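Local coordinates for protein thymidylate synthase 1 (Bacillus subtilis, PDB 1B02) that catalyses the reductive methylation of dUMP to dTMP, with 5,10-methylenetetrahydrofolate as both methyl donor and reductant, and so supplies thymidylate for DNA synthesis, at residues F191-Y196 with G212-N217; V162-W167 with E177-S182; M1-K6 with D51-P56. All coordinates share one frame; numbering follows the deposited sequence.

Contact 1 (F191-Y196 with G212-N217); sequences FNVFQY and GEYIFN. With UFP (5-fluoro-2'-deoxyuridine-5'-monophosphate), chain B.
Tyr214 and Phe216 both carry CG anti to the backbone N (chi1 176° and -161°), and these torsions send the two rings from strand residues 212-217 to helix residues 191-196. Val193, with CG1 anti to its N, offers one methyl to each ring. CG2 stands over the face of Phe216 in a CH-pi contact, 4.0 Å from the ring centroid and only 7° off the normal. CG1 reaches Tyr214 CE2 at 4.2 Å. The one hydrogen bond between the segments runs from Tyr214 OH to Val193 O, 2.7 Å long; the carbonyl lies at the edge of the phenol ring, and the hydroxyl comes in somewhat out of the carbonyl plane. Replaced by a phenylalanine, Tyr214 would lose its hydroxyl and would probably leave the buried Val193 carbonyl without this donor.

From the same helix Asn192 reaches the nucleotide. Its CB rests 3.6 Å from Phe216 CZ, and its amide reads the fluorouracil base of UFP: OD1 accepts from N3 at 2.7 Å in a nearly straight bond, and ND2 donates to O4 at 2.9 Å. ND2 also donates to Gln195 OE1, a bond lying in the Asn192 amide plane, and Asn183 donates to OD1, so the amide is gripped at both ends and its orientation is fixed. This donor-acceptor pairing suits a uracil edge.

The segments belong to helix 188-207 and strand 210-224 of a beta-alpha-beta unit that starts with strand 173-184. Their axes come within 9.8 Å, with Val178 of strand 173-184 against Phe216, and Met48 and Phe50 of strand 40-50 against Val193.

Contact 2 (V162-W167 with E177-S182); sequences VYETQW and EVRARS. With UFP (5-fluoro-2'-deoxyuridine-5'-monophosphate), chain B.
Arg179 NH1 donates to Tyr163 OH at 2.7 Å across two neighbouring strands of a beta hairpin, meeting the oxygen close to the guanidinium plane while that plane stands 79° from the phenol ring. The phosphate of UFP is held at the far end of 177-182: Arg181 NH1 donates to O2P and NH2 to O1P, each at 2.9 Å, in a two-pronged grip by the guanidinium edge, and Ser182 OG donates to O2P at 2.7 Å. Thr159 O takes a further hydrogen bond from Arg181 NH2, which should steady the group for the nucleotide.

Behind these side chains runs the antiparallel ladder. Gln166 and Glu177 form a hydrogen-bonded pair with both backbone bonds made, that from Gln166 N to Glu177 O measuring 2.8 Å. In the hydrogen-bonded pair Glu164 and Arg179, Arg179 N donates to Glu164 O at 3.1 Å. The bond from Tyr163 N to Arg179 O is weak.

Packing differs on the two faces. Thr165 and Val178, a non-hydrogen-bonded pair, press methyl on methyl on the face that meets Tyr196 and Phe216. On the other, Glu164 CG lies over one face of the Tyr163 ring, offset toward its rim. Tyr163 has CG between its backbone N and carbonyl carbon (chi1 65°), which stands the ring alongside Arg179 with its edge towards Arg181. Near the base, Val162 CG2 touches Ala180 CB and comes to 3.7 Å from UFP O4.

Contact 3 (M1-K6 with D51-P56); sequences MTQFDK and DNSEVP
Glu54 OE1 is gripped by the start of helix 3-18: Gln3 N donates to it at 3.1 Å with a nearly straight angle of 174°, on the syn side of the carboxylate, and water 2 donates to the same oxygen at 2.8 Å. That water accepts from Phe4 N, so one glutamate oxygen serves two successive amides, directly and through a bridge. A carboxylate facing the amino end of a helix would probably be favoured by the helix dipole.

The Gln3 side chain then runs, extended beyond CG, back over Glu54, its amide stacked on the carboxylate with the planes 12° apart. Gln3 OE1 lies 2.6 Å from water 1, which also accepts from Glu54 N and so links the side chain to the loop, and NE2 makes a weak bond to Asp51 OD1. Asp51 itself forms an Asx turn, OD1 accepting from Ser53 N at 2.8 Å; Ser53 OG donates to that oxygen too, from the same face of the carboxylate plane.

On the helix side Thr2 is the N-cap: its OG1 accepts from Asp5 N at 3.0 Å and donates to Asp5 OD2, which Thr59 also binds. Thr2 OG1 sits between its own N and carbonyl carbon, chi1 81°, the torsion that turns it to the amide of Asp5. Deeper in, Phe4 lies against Pro56, its CD2 3.6 Å from Pro56 C, and the ring is flanked by Leu58 and Met48.

Overall arrangement
Along the chain contact 3 closes first, then contact 2, then contact 1. Contacts 1 and 2 have centres 9 Å apart and share the central mixed sheet, in which strands 210-224 and 173-184 are neighbours: Asn217 O and N pair with Ala180 N and Val178 O in probable hydrogen bonds. Both reach UFP, contact 1 at the base and contact 2 mainly at the phosphate, so the sheet and helix 188-207 present complementary parts of the nucleotide pocket. Contact 3, 11 Å from contact 1 between centres, packs Phe4 against Val193 and Pro56 against Tyr214 and Phe194; it does not touch contact 2, about 19 Å away between centres.

Contact 1 (F191-Y196 with G212-N217)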
loop_
_atom_site.group_PDB
_atom_site.type_symbol
_atom_site.label_atom_id
_atom_site.label_comp_id
_atom_site.label_asym_id
_atom_site.label_seq_id
_atom_site.Cartn_x
_atom_site.Cartn_y
_atom_site.Cartn_z
ATOM N N PHE A 191 -0.312 6.087 -1.810
ATOM C CA PHE A 191 -0.257 5.557 -0.451
ATOM C C PHE A 191 0.335 4.151 -0.451
ATOM O O PHE A 191 1.215 3.838 0.346
ATOM C CB PHE A 191 -1.666 5.485 0.143
ATOM C CG PHE A 191 -2.005 6.616 1.072
ATOM C CD1 PHE A 191 -1.775 7.938 0.700
ATOM C CD2 PHE A 191 -2.589 6.359 2.310
ATOM C CE1 PHE A 191 -2.125 8.989 1.544
ATOM C CE2 PHE A 191 -2.944 7.401 3.161
ATOM C CZ PHE A 191 -2.712 8.718 2.778
ATOM N N ASN A 192 -0.168 3.310 -1.352
ATOM C CA ASN A 192 0.263 1.918 -1.461
ATOM C C ASN A 192 1.732 1.718 -1.825
ATOM O O ASN A 192 2.455 1.009 -1.129
ATOM C CB ASN A 192 -0.605 1.178 -2.487
ATOM C CG ASN A 192 -2.075 1.169 -2.116
ATOM O OD1 ASN A 192 -2.944 1.244 -2.985
ATOM N ND2 ASN A 192 -2.363 1.076 -0.822
ATOM N N VAL A 193 2.162 2.331 -2.921
ATOM C CA VAL A 193 3.538 2.200 -3.383
ATOM C C VAL A 193 4.561 2.592 -2.321
ATOM O O VAL A 193 5.586 1.930 -2.157
ATOM C CB VAL A 193 3.776 3.056 -4.642
ATOM C CG1 VAL A 193 5.252 3.037 -5.031
ATOM C CG2 VAL A 193 2.923 2.537 -5.780
ATOM N N PHE A 194 4.278 3.669 -1.599
ATOM C CA PHE A 194 5.187 4.146 -0.567
ATOM C C PHE A 194 5.153 3.294 0.701
ATOM O O PHE A 194 6.185 2.803 1.156
ATOM C CB PHE A 194 4.861 5.606 -0.221
ATOM C CG PHE A 194 5.685 6.161 0.911
ATOM C CD1 PHE A 194 7.000 6.563 0.701
ATOM C CD2 PHE A 194 5.151 6.260 2.194
ATOM C CE1 PHE A 194 7.773 7.051 1.750
ATOM C CE2 PHE A 194 5.916 6.746 3.250
ATOM C CZ PHE A 194 7.229 7.142 3.026
ATOM N N GLN A 195 3.965 3.117 1.268
ATOM C CA GLN A 195 3.824 2.350 2.497
ATOM C C GLN A 195 4.410 0.944 2.437
ATOM O O GLN A 195 4.876 0.422 3.450
ATOM C CB GLN A 195 2.351 2.269 2.907
ATOM C CG GLN A 195 1.474 1.489 1.951
ATOM C CD GLN A 195 0.014 1.501 2.359
ATOM O OE1 GLN A 195 -0.843 0.972 1.654
ATOM N NE2 GLN A 195 -0.275 2.107 3.503
ATOM N N TYR A 196 4.392 0.326 1.261
ATOM C CA TYR A 196 4.928 -1.023 1.143
ATOM C C TYR A 196 6.436 -1.059 0.971
ATOM O O TYR A 196 7.081 -2.045 1.318
ATOM C CB TYR A 196 4.216 -1.782 0.022
ATOM C CG TYR A 196 3.019 -2.517 0.572
ATOM C CD1 TYR A 196 3.172 -3.739 1.228
ATOM C CD2 TYR A 196 1.749 -1.937 0.549
ATOM C CE1 TYR A 196 2.096 -4.362 1.855
ATOM C CE2 TYR A 196 0.664 -2.555 1.175
ATOM C CZ TYR A 196 0.848 -3.763 1.828
ATOM O OH TYR A 196 -0.207 -4.362 2.476
ATOM N N GLY A 212 16.713 -5.213 -1.685
ATOM C CA GLY A 212 16.665 -5.767 -3.024
ATOM C C GLY A 212 15.773 -4.925 -3.916
ATOM O O GLY A 212 15.623 -3.722 -3.707
ATOM N N GLU A 213 15.179 -5.560 -4.917
ATOM C CA GLU A 213 14.292 -4.870 -5.838
ATOM C C GLU A 213 12.915 -4.713 -5.199
ATOM O O GLU A 213 12.557 -5.449 -4.275
ATOM C CB GLU A 213 14.164 -5.672 -7.136
ATOM C CG GLU A 213 14.701 -4.971 -8.372
ATOM C CD GLU A 213 14.309 -5.680 -9.655
ATOM O OE1 GLU A 213 14.372 -6.928 -9.689
ATOM O OE2 GLU A 213 13.939 -4.992 -10.629
ATOM N N TYR A 214 12.150 -3.745 -5.688
ATOM C CA TYR A 214 10.800 -3.504 -5.191
ATOM C C TYR A 214 9.888 -3.438 -6.412
ATOM O O TYR A 214 10.028 -2.550 -7.257
ATOM C CB TYR A 214 10.737 -2.190 -4.411
ATOM C CG TYR A 214 9.346 -1.817 -3.941
ATOM C CD1 TYR A 214 8.509 -2.765 -3.353
ATOM C CD2 TYR A 214 8.870 -0.512 -4.077
ATOM C CE1 TYR A 214 7.232 -2.424 -2.912
ATOM C CE2 TYR A 214 7.593 -0.158 -3.639
ATOM C CZ TYR A 214 6.783 -1.119 -3.057
ATOM O OH TYR A 214 5.528 -0.776 -2.615
ATOM N N ILE A 215 8.966 -4.391 -6.507
ATOM C CA ILE A 215 8.046 -4.460 -7.637
ATOM C C ILE A 215 6.594 -4.321 -7.195
ATOM O O ILE A 215 6.134 -5.012 -6.276
ATOM C CB ILE A 215 8.210 -5.801 -8.400
ATOM C CG1 ILE A 215 9.654 -5.950 -8.884
ATOM C CG2 ILE A 215 7.255 -5.860 -9.580
ATOM C CD1 ILE A 215 10.294 -7.260 -8.487
ATOM N N PHE A 216 5.880 -3.420 -7.861
ATOM C CA PHE A 216 4.474 -3.174 -7.563
ATOM C C PHE A 216 3.622 -3.531 -8.782
ATOM O O PHE A 216 3.754 -2.919 -9.844
ATOM C CB PHE A 216 4.261 -1.700 -7.189
ATOM C CG PHE A 216 2.981 -1.447 -6.448
ATOM C CD1 PHE A 216 2.937 -1.536 -5.063
ATOM C CD2 PHE A 216 1.807 -1.160 -7.140
ATOM C CE1 PHE A 216 1.742 -1.351 -4.370
ATOM C CE2 PHE A 216 0.606 -0.972 -6.459
ATOM C CZ PHE A 216 0.573 -1.069 -5.071
ATOM N N ASN A 217 2.755 -4.527 -8.630
ATOM C CA ASN A 217 1.889 -4.960 -9.724
ATOM C C ASN A 217 0.452 -4.534 -9.487
ATOM O O ASN A 217 -0.049 -4.593 -8.361
ATOM C CB ASN A 217 1.928 -6.484 -9.879
ATOM C CG ASN A 217 3.318 -7.009 -10.143
ATOM O OD1 ASN A 217 3.931 -6.697 -11.164
ATOM N ND2 ASN A 217 3.827 -7.815 -9.218
HETATM N N1 UFP B . -7.953 0.879 -3.376
HETATM C C2 UFP B . -6.588 1.149 -3.634
HETATM N N3 UFP B . -5.580 0.842 -2.665
HETATM C C4 UFP B . -5.820 0.390 -1.309
HETATM C C5 UFP B . -7.349 0.418 -0.694
HETATM C C6 UFP B . -8.312 0.054 -2.024
HETATM O O2 UFP B . -6.204 1.879 -4.555
HETATM O O4 UFP B . -4.937 -0.154 -0.629
HETATM F F5 UFP B . -7.560 -0.389 0.333
HETATM C "C1'" UFP B . -9.074 1.307 -4.279
HETATM C "C2'" UFP B . -9.192 0.621 -5.627
HETATM C "C3'" UFP B . -10.677 0.878 -5.863
HETATM C "C4'" UFP B . -11.352 0.868 -4.526
HETATM O "O3'" UFP B . -10.827 2.141 -6.483
HETATM O "O4'" UFP B . -10.348 1.243 -3.592
HETATM C "C5'" UFP B . -12.013 -0.411 -3.959
HETATM O "O5'" UFP B . -13.157 -0.717 -4.819
HETATM P P UFP B . -13.246 -2.136 -5.505
HETATM O O1P UFP B . -13.380 -3.128 -4.424
HETATM O O2P UFP B . -12.146 -2.275 -6.434
HETATM O O3P UFP B . -14.537 -1.885 -6.393
#

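Contact 2 (V162-W167 with E177-S182)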
loop_
_atom_site.group_PDB
_atom_site.type_symbol
_atom_site.label_atom_id
_atom_site.label_comp_id
_atom_site.label_asym_id
_atom_site.label_seq_id
_atom_site.Cartn_x
_atom_site.Cartn_y
_atom_site.Cartn_z
ATOM N N VAL A 162 -4.717 -4.225 -2.029
ATOM C CA VAL A 162 -3.347 -4.734 -2.066
ATOM C C VAL A 162 -3.465 -5.914 -1.109
ATOM O O VAL A 162 -3.363 -5.758 0.107
ATOM C CB VAL A 162 -2.338 -3.706 -1.522
ATOM C CG1 VAL A 162 -0.920 -4.247 -1.655
ATOM C CG2 VAL A 162 -2.473 -2.399 -2.286
ATOM N N TYR A 163 -3.695 -7.092 -1.677
ATOM C CA TYR A 163 -3.927 -8.307 -0.905
ATOM C C TYR A 163 -2.780 -9.292 -0.733
ATOM O O TYR A 163 -2.881 -10.211 0.079
ATOM C CB TYR A 163 -5.106 -9.055 -1.527
ATOM C CG TYR A 163 -4.805 -9.542 -2.930
ATOM C CD1 TYR A 163 -4.828 -8.664 -4.013
ATOM C CD2 TYR A 163 -4.444 -10.871 -3.168
ATOM C CE1 TYR A 163 -4.494 -9.094 -5.299
ATOM C CE2 TYR A 163 -4.109 -11.311 -4.450
ATOM C CZ TYR A 163 -4.135 -10.417 -5.509
ATOM O OH TYR A 163 -3.795 -10.845 -6.774
ATOM N N GLU A 164 -1.696 -9.125 -1.482
ATOM C CA GLU A 164 -0.598 -10.079 -1.372
ATOM C C GLU A 164 0.795 -9.502 -1.584
ATOM O O GLU A 164 0.967 -8.452 -2.205
ATOM C CB GLU A 164 -0.811 -11.217 -2.378
ATOM C CG GLU A 164 -0.588 -10.783 -3.830
ATOM C CD GLU A 164 -0.697 -11.924 -4.824
ATOM O OE1 GLU A 164 -0.634 -13.098 -4.402
ATOM O OE2 GLU A 164 -0.845 -11.643 -6.033
ATOM N N THR A 165 1.786 -10.214 -1.055
ATOM C CA THR A 165 3.189 -9.845 -1.199
ATOM C C THR A 165 4.003 -11.130 -1.242
ATOM O O THR A 165 3.625 -12.136 -0.639
ATOM C CB THR A 165 3.725 -9.001 -0.006
ATOM O OG1 THR A 165 4.071 -9.871 1.078
ATOM C CG2 THR A 165 2.693 -7.994 0.464
ATOM N N GLN A 166 5.104 -11.103 -1.981
ATOM C CA GLN A 166 5.994 -12.249 -2.044
ATOM C C GLN A 166 7.404 -11.722 -1.862
ATOM O O GLN A 166 7.808 -10.762 -2.521
ATOM C CB GLN A 166 5.887 -12.994 -3.375
ATOM C CG GLN A 166 6.337 -14.447 -3.239
ATOM C CD GLN A 166 6.410 -15.191 -4.554
ATOM O OE1 GLN A 166 5.743 -14.838 -5.529
ATOM N NE2 GLN A 166 7.227 -16.238 -4.586
ATOM N N TRP A 167 8.145 -12.342 -0.952
ATOM C CA TRP A 167 9.507 -11.918 -0.675
ATOM C C TRP A 167 10.525 -12.920 -1.195
ATOM O O TRP A 167 10.313 -14.130 -1.126
ATOM C CB TRP A 167 9.700 -11.737 0.831
ATOM C CG TRP A 167 8.657 -10.883 1.473
ATOM C CD1 TRP A 167 7.353 -11.214 1.707
ATOM C CD2 TRP A 167 8.828 -9.551 1.968
ATOM N NE1 TRP A 167 6.700 -10.170 2.318
ATOM C CE2 TRP A 167 7.584 -9.136 2.490
ATOM C CE3 TRP A 167 9.915 -8.667 2.021
ATOM C CZ2 TRP A 167 7.395 -7.873 3.060
ATOM C CZ3 TRP A 167 9.726 -7.410 2.588
ATOM C CH2 TRP A 167 8.475 -7.027 3.100
ATOM N N GLU A 177 7.788 -8.134 -3.887
ATOM C CA GLU A 177 6.845 -7.992 -4.986
ATOM C C GLU A 177 5.457 -7.979 -4.363
ATOM O O GLU A 177 5.084 -8.904 -3.640
ATOM C CB GLU A 177 6.965 -9.165 -5.961
ATOM C CG GLU A 177 6.171 -8.982 -7.252
ATOM C CD GLU A 177 6.570 -9.969 -8.337
ATOM O OE1 GLU A 177 7.116 -11.037 -7.999
ATOM O OE2 GLU A 177 6.338 -9.679 -9.530
ATOM N N VAL A 178 4.702 -6.915 -4.613
ATOM C CA VAL A 178 3.352 -6.826 -4.069
ATOM C C VAL A 178 2.368 -6.653 -5.211
ATOM O O VAL A 178 2.731 -6.188 -6.292
ATOM C CB VAL A 178 3.200 -5.643 -3.074
ATOM C CG1 VAL A 178 4.126 -5.839 -1.887
ATOM C CG2 VAL A 178 3.515 -4.343 -3.763
ATOM N N ARG A 179 1.122 -7.035 -4.983
ATOM C CA ARG A 179 0.128 -6.901 -6.029
ATOM C C ARG A 179 -1.184 -6.308 -5.534
ATOM O O ARG A 179 -1.669 -6.634 -4.446
ATOM C CB ARG A 179 -0.135 -8.265 -6.679
ATOM C CG ARG A 179 -1.266 -8.256 -7.697
ATOM C CD ARG A 179 -1.172 -9.421 -8.662
ATOM N NE ARG A 179 -1.850 -9.124 -9.920
ATOM C CZ ARG A 179 -3.166 -9.201 -10.096
ATOM N NH1 ARG A 179 -3.955 -9.565 -9.090
ATOM N NH2 ARG A 179 -3.693 -8.902 -11.275
ATOM N N ALA A 180 -1.740 -5.421 -6.354
ATOM C CA ALA A 180 -3.011 -4.780 -6.067
ATOM C C ALA A 180 -3.990 -5.258 -7.136
ATOM O O ALA A 180 -3.722 -5.131 -8.332
ATOM C CB ALA A 180 -2.862 -3.263 -6.128
ATOM N N ARG A 181 -5.108 -5.831 -6.708
ATOM C CA ARG A 181 -6.116 -6.309 -7.648
ATOM C C ARG A 181 -6.856 -5.119 -8.246
ATOM O O ARG A 181 -7.286 -5.150 -9.403
ATOM C CB ARG A 181 -7.115 -7.221 -6.934
ATOM C CG ARG A 181 -7.834 -6.554 -5.785
ATOM C CD ARG A 181 -9.224 -7.120 -5.577
ATOM N NE ARG A 181 -9.886 -6.474 -4.447
ATOM C CZ ARG A 181 -10.659 -5.397 -4.547
ATOM N NH1 ARG A 181 -10.878 -4.840 -5.730
ATOM N NH2 ARG A 181 -11.209 -4.870 -3.463
ATOM N N SER A 182 -6.990 -4.068 -7.440
ATOM C CA SER A 182 -7.676 -2.842 -7.830
ATOM C C SER A 182 -6.900 -1.657 -7.263
ATOM O O SER A 182 -6.570 -1.641 -6.077
ATOM C CB SER A 182 -9.099 -2.849 -7.261
ATOM O OG SER A 182 -9.874 -1.791 -7.792
HETATM N N1 UFP B . -7.953 0.879 -3.376
HETATM C C2 UFP B . -6.588 1.149 -3.634
HETATM N N3 UFP B . -5.580 0.842 -2.665
HETATM C C4 UFP B . -5.820 0.390 -1.309
HETATM C C5 UFP B . -7.349 0.418 -0.694
HETATM C C6 UFP B . -8.312 0.054 -2.024
HETATM O O2 UFP B . -6.204 1.879 -4.555
HETATM O O4 UFP B . -4.937 -0.154 -0.629
HETATM F F5 UFP B . -7.560 -0.389 0.333
HETATM C "C1'" UFP B . -9.074 1.307 -4.279
HETATM C "C2'" UFP B . -9.192 0.621 -5.627
HETATM C "C3'" UFP B . -10.677 0.878 -5.863
HETATM C "C4'" UFP B . -11.352 0.868 -4.526
HETATM O "O3'" UFP B . -10.827 2.141 -6.483
HETATM O "O4'" UFP B . -10.348 1.243 -3.592
HETATM C "C5'" UFP B . -12.013 -0.411 -3.959
HETATM O "O5'" UFP B . -13.157 -0.717 -4.819
HETATM P P UFP B . -13.246 -2.136 -5.505
HETATM O O1P UFP B . -13.380 -3.128 -4.424
HETATM O O2P UFP B . -12.146 -2.275 -6.434
HETATM O O3P UFP B . -14.537 -1.885 -6.393
#

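Contact 3 (M1-K6 with D51-P56)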
loop_
_atom_site.group_PDB
_atom_site.type_symbol
_atom_site.label_atom_id
_atom_site.label_comp_id
_atom_site.label_asym_id
_atom_site.label_seq_id
_atom_site.Cartn_x
_atom_site.Cartn_y
_atom_site.Cartn_z
ATOM N N MET A 1 12.539 13.208 -13.094
ATOM C CA MET A 1 13.282 13.589 -11.855
ATOM C C MET A 1 13.360 12.433 -10.858
ATOM O O MET A 1 14.424 12.163 -10.301
ATOM C CB MET A 1 12.620 14.800 -11.194
ATOM C CG MET A 1 13.022 16.134 -11.803
ATOM S SD MET A 1 14.619 16.717 -11.206
ATOM C CE MET A 1 15.643 16.394 -12.637
ATOM N N THR A 2 12.234 11.760 -10.624
ATOM C CA THR A 2 12.207 10.622 -9.705
ATOM C C THR A 2 11.646 9.383 -10.392
ATOM O O THR A 2 10.931 9.480 -11.390
ATOM C CB THR A 2 11.361 10.910 -8.444
ATOM O OG1 THR A 2 9.971 10.730 -8.742
ATOM C CG2 THR A 2 11.596 12.325 -7.958
ATOM N N GLN A 3 11.977 8.214 -9.854
ATOM C CA GLN A 3 11.514 6.956 -10.422
ATOM C C GLN A 3 9.992 6.830 -10.373
ATOM O O GLN A 3 9.353 6.518 -11.377
ATOM C CB GLN A 3 12.154 5.780 -9.681
ATOM C CG GLN A 3 13.469 5.312 -10.288
ATOM C CD GLN A 3 14.281 4.444 -9.340
ATOM O OE1 GLN A 3 13.729 3.724 -8.507
ATOM N NE2 GLN A 3 15.601 4.510 -9.466
ATOM N N PHE A 4 9.416 7.077 -9.201
ATOM C CA PHE A 4 7.974 6.976 -9.028
ATOM C C PHE A 4 7.196 7.983 -9.872
ATOM O O PHE A 4 6.239 7.620 -10.554
ATOM C CB PHE A 4 7.612 7.151 -7.551
ATOM C CG PHE A 4 6.206 6.740 -7.216
ATOM C CD1 PHE A 4 5.387 6.139 -8.172
ATOM C CD2 PHE A 4 5.699 6.948 -5.940
ATOM C CE1 PHE A 4 4.084 5.752 -7.858
ATOM C CE2 PHE A 4 4.397 6.563 -5.617
ATOM C CZ PHE A 4 3.591 5.965 -6.580
ATOM N N ASP A 5 7.602 9.247 -9.824
ATOM C CA ASP A 5 6.921 10.286 -10.588
ATOM C C ASP A 5 6.883 9.951 -12.074
ATOM O O ASP A 5 5.838 10.058 -12.714
ATOM C CB ASP A 5 7.613 11.638 -10.386
ATOM C CG ASP A 5 7.221 12.301 -9.083
ATOM O OD1 ASP A 5 6.009 12.384 -8.795
ATOM O OD2 ASP A 5 8.128 12.738 -8.346
ATOM N N LYS A 6 8.027 9.543 -12.616
ATOM C CA LYS A 6 8.126 9.202 -14.030
ATOM C C LYS A 6 7.213 8.033 -14.418
ATOM O O LYS A 6 6.515 8.089 -15.432
ATOM C CB LYS A 6 9.580 8.872 -14.383
ATOM C CG LYS A 6 9.742 7.975 -15.601
ATOM C CD LYS A 6 10.942 8.380 -16.438
ATOM C CE LYS A 6 11.046 7.529 -17.696
ATOM N NZ LYS A 6 12.218 7.910 -18.535
ATOM N N ASP A 51 14.651 0.003 -7.874
ATOM C CA ASP A 51 15.873 -0.657 -7.424
ATOM C C ASP A 51 16.199 -0.287 -5.979
ATOM O O ASP A 51 17.157 -0.801 -5.396
ATOM C CB ASP A 51 17.049 -0.277 -8.330
ATOM C CG ASP A 51 17.273 1.221 -8.402
ATOM O OD1 ASP A 51 16.637 1.959 -7.619
ATOM O OD2 ASP A 51 18.084 1.664 -9.242
ATOM N N ASN A 52 15.394 0.610 -5.415
ATOM C CA ASN A 52 15.549 1.074 -4.038
ATOM C C ASN A 52 16.709 2.046 -3.838
ATOM O O ASN A 52 17.201 2.220 -2.725
ATOM C CB ASN A 52 15.695 -0.116 -3.083
ATOM C CG ASN A 52 14.378 -0.507 -2.439
ATOM O OD1 ASN A 52 14.025 -1.686 -2.379
ATOM N ND2 ASN A 52 13.642 0.485 -1.956
ATOM N N SER A 53 17.148 2.678 -4.919
ATOM C CA SER A 53 18.221 3.654 -4.832
ATOM C C SER A 53 17.569 4.983 -4.451
ATOM O O SER A 53 18.249 5.966 -4.157
ATOM C CB SER A 53 18.948 3.779 -6.177
ATOM O OG SER A 53 18.089 4.271 -7.190
ATOM N N GLU A 54 16.238 4.988 -4.464
ATOM C CA GLU A 54 15.438 6.159 -4.115
ATOM C C GLU A 54 14.247 5.701 -3.297
ATOM O O GLU A 54 13.908 4.518 -3.288
ATOM C CB GLU A 54 14.878 6.851 -5.357
ATOM C CG GLU A 54 15.881 7.318 -6.377
ATOM C CD GLU A 54 15.200 8.046 -7.517
ATOM O OE1 GLU A 54 13.957 8.160 -7.476
ATOM O OE2 GLU A 54 15.895 8.505 -8.448
ATOM N N VAL A 55 13.606 6.643 -2.620
ATOM C CA VAL A 55 12.421 6.330 -1.839
ATOM C C VAL A 55 11.242 6.615 -2.765
ATOM O O VAL A 55 11.082 7.735 -3.254
ATOM C CB VAL A 55 12.320 7.213 -0.582
ATOM C CG1 VAL A 55 10.995 6.965 0.123
ATOM C CG2 VAL A 55 13.481 6.913 0.352
ATOM N N PRO A 56 10.409 5.598 -3.034
ATOM C CA PRO A 56 9.253 5.781 -3.918
ATOM C C PRO A 56 8.135 6.646 -3.336
ATOM O O PRO A 56 7.266 6.158 -2.614
ATOM C CB PRO A 56 8.792 4.354 -4.205
ATOM C CG PRO A 56 9.226 3.580 -3.009
ATOM C CD PRO A 56 10.500 4.218 -2.521
HETATM O O HOH W 1 14.075 3.156 -6.027
HETATM O O HOH W 2 11.219 7.862 -6.858
#